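Local coordinates for protein peptide ABC transporter permease (Staphylococcus hominis, PDB 6EXS) that is a POT-family transporter of the major facilitator superfamily that binds a thioalcohol-conjugated peptide, a precursor of human underarm malodour, and probably carries it into the cell, at residues Tyr66-Tyr71 and Asn254-Leu259; Val96-Gly101 and Gly126-Asn131. All blocks are in the same frame, centred on the assembly; numbering follows the deposited sequence.

Interaction 1 (Tyr66-Tyr71 and Asn254-Leu259); sequences YGALIY and NTVLVL. With OLC ((2R)-2,3-dihydroxypropyl (9Z)-octadec-9-enoate), chain C.
V256 drops one methyl onto the branch of L69 and sets the other against A68, so a single valine makes helix 249-273's side of this contact between the two segments. Its CG1 is anti to the backbone N (chi1 176°), which spreads the two methyls across the facing helix. CG1 goes to A68, meeting its CB at 3.9 Å, and CG2 goes to L69. There the approach is to the whole fork of the leucine: V256 CG2 is 3.9 Å from L69 CD2 and 4.0 Å from both CG and CD1 of L69, so the methyl rests over the isopropyl group and does not pick out one tip. The two side chains cross obliquely. The CB of A68 points toward the other helix, while L69 starts out along the flank and swings its branches in; the CA atoms of L69 and V256 are 7.6 Å apart. A monoolein chain lines the same edge. L69 CD2, already against V256, also lies 3.8 Å from OLC C5, and L259 CD2 comes to 3.8 Å from OLC C2, so the lipid runs from one helix to the other. V256 also touches V65, and A68 touches Q445 of helix 430-451. Helix 249-273 is probably one of the two extra helices that bacterial POT transporters insert between their six-helix bundles. With no hydrogen bond across it and only 127 Å² buried, the contact rests on van der Waals packing of apolar groups, with the lipid as a third apolar partner.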
loop_
_atom_site.group_PDB
_atom_site.type_symbol
_atom_site.label_atom_id
_atom_site.label_comp_id
_atom_site.label_asym_id
_atom_site.label_seq_id
_atom_site.Cartn_x
_atom_site.Cartn_y
_atom_site.Cartn_z
ATOM N N TYR A 66 -7.408 2.732 7.006
ATOM C CA TYR A 66 -6.495 3.811 6.637
ATOM C C TYR A 66 -5.694 3.403 5.376
ATOM O O TYR A 66 -5.658 4.169 4.413
ATOM C CB TYR A 66 -5.578 4.106 7.838
ATOM C CG TYR A 66 -4.674 5.317 7.758
ATOM C CD1 TYR A 66 -4.845 6.285 6.768
ATOM C CD2 TYR A 66 -3.647 5.499 8.676
ATOM C CE1 TYR A 66 -4.005 7.394 6.690
ATOM C CE2 TYR A 66 -2.810 6.610 8.613
ATOM C CZ TYR A 66 -2.996 7.555 7.624
ATOM O OH TYR A 66 -2.185 8.657 7.604
ATOM N N GLY A 67 -5.118 2.194 5.388
ATOM C CA GLY A 67 -4.359 1.613 4.282
ATOM C C GLY A 67 -5.209 1.433 3.038
ATOM O O GLY A 67 -4.768 1.770 1.940
ATOM N N ALA A 68 -6.462 0.941 3.208
ATOM C CA ALA A 68 -7.442 0.756 2.131
ATOM C C ALA A 68 -7.805 2.102 1.496
ATOM O O ALA A 68 -7.914 2.179 0.269
ATOM C CB ALA A 68 -8.699 0.085 2.676
ATOM N N LEU A 69 -7.966 3.166 2.324
ATOM C CA LEU A 69 -8.344 4.494 1.829
ATOM C C LEU A 69 -7.240 5.172 1.054
ATOM O O LEU A 69 -7.543 5.829 0.069
ATOM C CB LEU A 69 -8.899 5.407 2.926
ATOM C CG LEU A 69 -10.328 5.066 3.384
ATOM C CD1 LEU A 69 -10.636 5.689 4.715
ATOM C CD2 LEU A 69 -11.373 5.483 2.354
ATOM N N ILE A 70 -5.969 4.970 1.446
ATOM C CA ILE A 70 -4.813 5.521 0.728
ATOM C C ILE A 70 -4.772 5.012 -0.724
ATOM O O ILE A 70 -4.610 5.817 -1.639
ATOM C CB ILE A 70 -3.483 5.282 1.506
ATOM C CG1 ILE A 70 -3.340 6.318 2.630
ATOM C CG2 ILE A 70 -2.251 5.301 0.562
ATOM C CD1 ILE A 70 -2.570 5.885 3.736
ATOM N N TYR A 71 -4.986 3.694 -0.918
ATOM C CA TYR A 71 -4.994 3.018 -2.215
ATOM C C TYR A 71 -6.254 3.330 -3.030
ATOM O O TYR A 71 -6.147 3.482 -4.247
ATOM C CB TYR A 71 -4.754 1.502 -2.040
ATOM C CG TYR A 71 -3.320 1.188 -1.652
ATOM C CD1 TYR A 71 -2.895 1.299 -0.332
ATOM C CD2 TYR A 71 -2.372 0.857 -2.614
ATOM C CE1 TYR A 71 -1.563 1.095 0.023
ATOM C CE2 TYR A 71 -1.036 0.637 -2.270
ATOM C CZ TYR A 71 -0.637 0.755 -0.946
ATOM O OH TYR A 71 0.672 0.533 -0.576
ATOM N N ASN A 254 -17.431 -0.124 7.922
ATOM C CA ASN A 254 -18.499 -0.750 7.125
ATOM C C ASN A 254 -18.606 -0.118 5.737
ATOM O O ASN A 254 -18.767 -0.845 4.758
ATOM C CB ASN A 254 -19.841 -0.709 7.840
ATOM C CG ASN A 254 -19.903 -1.563 9.079
ATOM O OD1 ASN A 254 -19.253 -2.610 9.187
ATOM N ND2 ASN A 254 -20.703 -1.132 10.040
ATOM N N THR A 255 -18.482 1.227 5.651
ATOM C CA THR A 255 -18.519 1.985 4.392
ATOM C C THR A 255 -17.383 1.524 3.465
ATOM O O THR A 255 -17.630 1.212 2.299
ATOM C CB THR A 255 -18.472 3.503 4.682
ATOM O OG1 THR A 255 -19.635 3.877 5.419
ATOM C CG2 THR A 255 -18.371 4.350 3.416
ATOM N N VAL A 256 -16.153 1.456 4.009
ATOM C CA VAL A 256 -14.928 1.051 3.317
ATOM C C VAL A 256 -14.987 -0.457 2.974
ATOM O O VAL A 256 -14.437 -0.864 1.955
ATOM C CB VAL A 256 -13.668 1.505 4.118
ATOM C CG1 VAL A 256 -12.364 1.024 3.477
ATOM C CG2 VAL A 256 -13.648 3.026 4.274
ATOM N N LEU A 257 -15.723 -1.267 3.773
ATOM C CA LEU A 257 -15.934 -2.690 3.478
ATOM C C LEU A 257 -16.795 -2.776 2.210
ATOM O O LEU A 257 -16.449 -3.522 1.291
ATOM C CB LEU A 257 -16.613 -3.436 4.656
ATOM C CG LEU A 257 -17.098 -4.878 4.398
ATOM C CD1 LEU A 257 -15.960 -5.796 3.998
ATOM C CD2 LEU A 257 -17.799 -5.441 5.607
ATOM N N VAL A 258 -17.879 -1.971 2.149
ATOM C CA VAL A 258 -18.781 -1.896 0.998
ATOM C C VAL A 258 -17.979 -1.491 -0.248
ATOM O O VAL A 258 -18.030 -2.205 -1.254
ATOM C CB VAL A 258 -20.012 -0.985 1.272
ATOM C CG1 VAL A 258 -20.756 -0.643 -0.011
ATOM C CG2 VAL A 258 -20.961 -1.637 2.272
ATOM N N LEU A 259 -17.173 -0.403 -0.137
ATOM C CA LEU A 259 -16.309 0.110 -1.207
ATOM C C LEU A 259 -15.290 -0.913 -1.713
ATOM O O LEU A 259 -15.103 -1.034 -2.919
ATOM C CB LEU A 259 -15.611 1.412 -0.784
ATOM C CG LEU A 259 -16.439 2.690 -0.881
ATOM C CD1 LEU A 259 -15.717 3.840 -0.233
ATOM C CD2 LEU A 259 -16.751 3.038 -2.318
HETATM C C10 OLC C . -9.948 12.204 -3.231
HETATM C C9 OLC C . -10.818 11.768 -2.328
HETATM C C11 OLC C . -8.499 11.832 -3.374
HETATM C C8 OLC C . -10.579 10.789 -1.214
HETATM C C24 OLC C . -15.766 5.547 -8.549
HETATM C C12 OLC C . -7.724 12.794 -4.262
HETATM C C7 OLC C . -11.708 9.772 -1.054
HETATM C C6 OLC C . -11.214 8.377 -0.699
HETATM C C5 OLC C . -12.229 7.257 -0.890
HETATM C C4 OLC C . -12.687 7.022 -2.321
HETATM C C3 OLC C . -13.226 5.620 -2.552
HETATM C C2 OLC C . -14.177 5.500 -3.741
HETATM C C21 OLC C . -14.187 6.940 -7.152
HETATM C C1 OLC C . -13.599 5.882 -5.074
HETATM C C22 OLC C . -14.331 5.938 -8.276
HETATM O O19 OLC C . -12.434 5.817 -5.363
HETATM O O25 OLC C . -15.853 4.742 -9.720
HETATM O O23 OLC C . -13.776 6.519 -9.454
HETATM O O20 OLC C . -14.564 6.294 -5.912
#

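Interaction 2 (Val96-Gly101 and Gly126-Asn131)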
loop_
_atom_site.group_PDB
_atom_site.type_symbol
_atom_site.label_atom_id
_atom_site.label_comp_id
_atom_site.label_asym_id
_atom_site.label_seq_id
_atom_site.Cartn_x
_atom_site.Cartn_y
_atom_site.Cartn_z
ATOM N N VAL A 96 2.131 18.727 -0.021
ATOM C CA VAL A 96 1.813 19.780 0.953
ATOM C C VAL A 96 0.774 19.232 1.937
ATOM O O VAL A 96 0.973 19.306 3.150
ATOM C CB VAL A 96 1.359 21.103 0.253
ATOM C CG1 VAL A 96 0.818 22.121 1.268
ATOM C CG2 VAL A 96 2.498 21.715 -0.555
ATOM N N LEU A 97 -0.302 18.627 1.403
ATOM C CA LEU A 97 -1.362 18.002 2.183
ATOM C C LEU A 97 -0.824 16.892 3.106
ATOM O O LEU A 97 -1.209 16.852 4.276
ATOM C CB LEU A 97 -2.474 17.498 1.259
ATOM C CG LEU A 97 -3.329 18.595 0.615
ATOM C CD1 LEU A 97 -4.246 18.019 -0.425
ATOM C CD2 LEU A 97 -4.172 19.338 1.653
ATOM N N ILE A 98 0.118 16.043 2.602
ATOM C CA ILE A 98 0.772 14.972 3.368
ATOM C C ILE A 98 1.558 15.571 4.565
ATOM O O ILE A 98 1.425 15.056 5.680
ATOM C CB ILE A 98 1.627 14.040 2.452
ATOM C CG1 ILE A 98 0.728 13.120 1.613
ATOM C CG2 ILE A 98 2.663 13.220 3.256
ATOM C CD1 ILE A 98 1.389 12.557 0.361
ATOM N N ILE A 99 2.332 16.678 4.341
ATOM C CA ILE A 99 3.086 17.376 5.410
ATOM C C ILE A 99 2.135 17.890 6.517
ATOM O O ILE A 99 2.495 17.839 7.695
ATOM C CB ILE A 99 3.985 18.514 4.859
ATOM C CG1 ILE A 99 5.017 17.944 3.906
ATOM C CG2 ILE A 99 4.709 19.264 5.989
ATOM C CD1 ILE A 99 5.631 18.912 2.941
ATOM N N ILE A 100 0.933 18.396 6.127
ATOM C CA ILE A 100 -0.066 18.918 7.060
ATOM C C ILE A 100 -0.544 17.791 7.977
ATOM O O ILE A 100 -0.595 17.982 9.191
ATOM C CB ILE A 100 -1.207 19.700 6.341
ATOM C CG1 ILE A 100 -0.631 20.909 5.556
ATOM C CG2 ILE A 100 -2.304 20.151 7.333
ATOM C CD1 ILE A 100 -1.629 21.649 4.575
ATOM N N GLY A 101 -0.797 16.615 7.389
ATOM C CA GLY A 101 -1.183 15.402 8.103
ATOM C C GLY A 101 -0.139 14.956 9.109
ATOM O O GLY A 101 -0.479 14.474 10.184
ATOM N N GLY A 126 -3.520 10.092 -2.332
ATOM C CA GLY A 126 -4.310 9.857 -3.536
ATOM C C GLY A 126 -3.903 10.786 -4.656
ATOM O O GLY A 126 -3.946 10.401 -5.822
ATOM N N LEU A 127 -3.442 12.003 -4.300
ATOM C CA LEU A 127 -2.970 13.022 -5.239
ATOM C C LEU A 127 -1.504 12.817 -5.653
ATOM O O LEU A 127 -1.165 12.989 -6.824
ATOM C CB LEU A 127 -3.149 14.433 -4.649
ATOM C CG LEU A 127 -4.555 15.032 -4.647
ATOM C CD1 LEU A 127 -4.581 16.302 -3.836
ATOM C CD2 LEU A 127 -5.028 15.342 -6.065
ATOM N N MET A 128 -0.638 12.486 -4.693
ATOM C CA MET A 128 0.774 12.313 -4.952
ATOM C C MET A 128 1.140 10.949 -5.516
ATOM O O MET A 128 1.874 10.907 -6.506
ATOM C CB MET A 128 1.602 12.622 -3.695
ATOM C CG MET A 128 3.060 12.879 -3.986
ATOM S SD MET A 128 4.003 13.030 -2.467
ATOM C CE MET A 128 5.655 12.868 -3.097
ATOM N N LYS A 129 0.693 9.842 -4.866
ATOM C CA LYS A 129 1.075 8.460 -5.222
ATOM C C LYS A 129 0.949 8.086 -6.713
ATOM O O LYS A 129 1.985 7.733 -7.282
ATOM C CB LYS A 129 0.348 7.420 -4.376
ATOM C CG LYS A 129 1.260 6.529 -3.592
ATOM C CD LYS A 129 0.833 6.542 -2.150
ATOM C CE LYS A 129 1.300 5.297 -1.474
ATOM N NZ LYS A 129 1.115 5.369 -0.008
ATOM N N PRO A 130 -0.235 8.116 -7.383
ATOM C CA PRO A 130 -0.264 7.677 -8.782
ATOM C C PRO A 130 0.410 8.638 -9.756
ATOM O O PRO A 130 0.860 8.223 -10.825
ATOM C CB PRO A 130 -1.763 7.534 -9.061
ATOM C CG PRO A 130 -2.403 8.519 -8.165
ATOM C CD PRO A 130 -1.590 8.490 -6.920
ATOM N N ASN A 131 0.494 9.916 -9.366
ATOM C CA ASN A 131 0.977 11.005 -10.197
ATOM C C ASN A 131 2.489 11.126 -10.269
ATOM O O ASN A 131 2.991 11.408 -11.362
ATOM C CB ASN A 131 0.298 12.292 -9.792
ATOM C CG ASN A 131 -1.159 12.192 -10.202
ATOM O OD1 ASN A 131 -1.490 11.643 -11.267
ATOM N ND2 ASN A 131 -2.066 12.593 -9.339
#
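The two torsions that matter most belong to I98 and M128: CG1 of I98 stands beside its backbone N, anti to the carbonyl carbon (chi1 -74°), and M128 carries CG anti to its backbone N (chi1 -162°), with the thioether chain extended beyond. The isoleucine therefore reaches out end-on while the methionine runs across it at about a right angle. I98 CD1 settles at 3.9 Å from M128 SD and 4.1 Å from M128 CB, against the flank of the chain. Beside this, L97 and L127 meet methyl to methyl, with 3.8 Å between their CD1 atoms. The backbones stay well apart, 8.7 Å between the CA atoms of I98 and M128, so the side chains do the bridging, M128 with its CB as well as its sulfur.

Segment 126-131 is kinked at P130, and N131 mends the break: its ND2 donates to L127 O at 2.7 Å with an N-H...O angle of 152°, while its backbone N makes only a weak bond to M128 O. The same ND2 also bonds G77 O, tying the kink to helix 74-106.

Around the pair, helix 16-44 covers M128 with V24 and E28, and E28, part of the ExxER motif of POT transporters, also touches I98. M189 of helix 178-204 also touches I98, and a bound monoolein touches L127 where helices 74-106 and 110-137 pack together.

The centres of the two contacts lie about 17 Å apart, and four different helices supply the segments. Along the chain they are nested: 66-71 comes first, then 96-101 and 126-131, and 254-259 last, so interaction 2 joins close neighbours in sequence inside the long span closed by interaction 1. Helices 56-72 and 74-106 follow each other directly, and the contacts also touch in space, I70 CG2 packing 3.4 Å from K129 NZ. Helix 16-44 touches residues of both, I70 and M128 among them. The side chains of A68 and M128 are about 13 and 14 Å from the bound peptide conjugate, so these contacts belong to the packing round its pocket; Y71 touches Y33, which lines it.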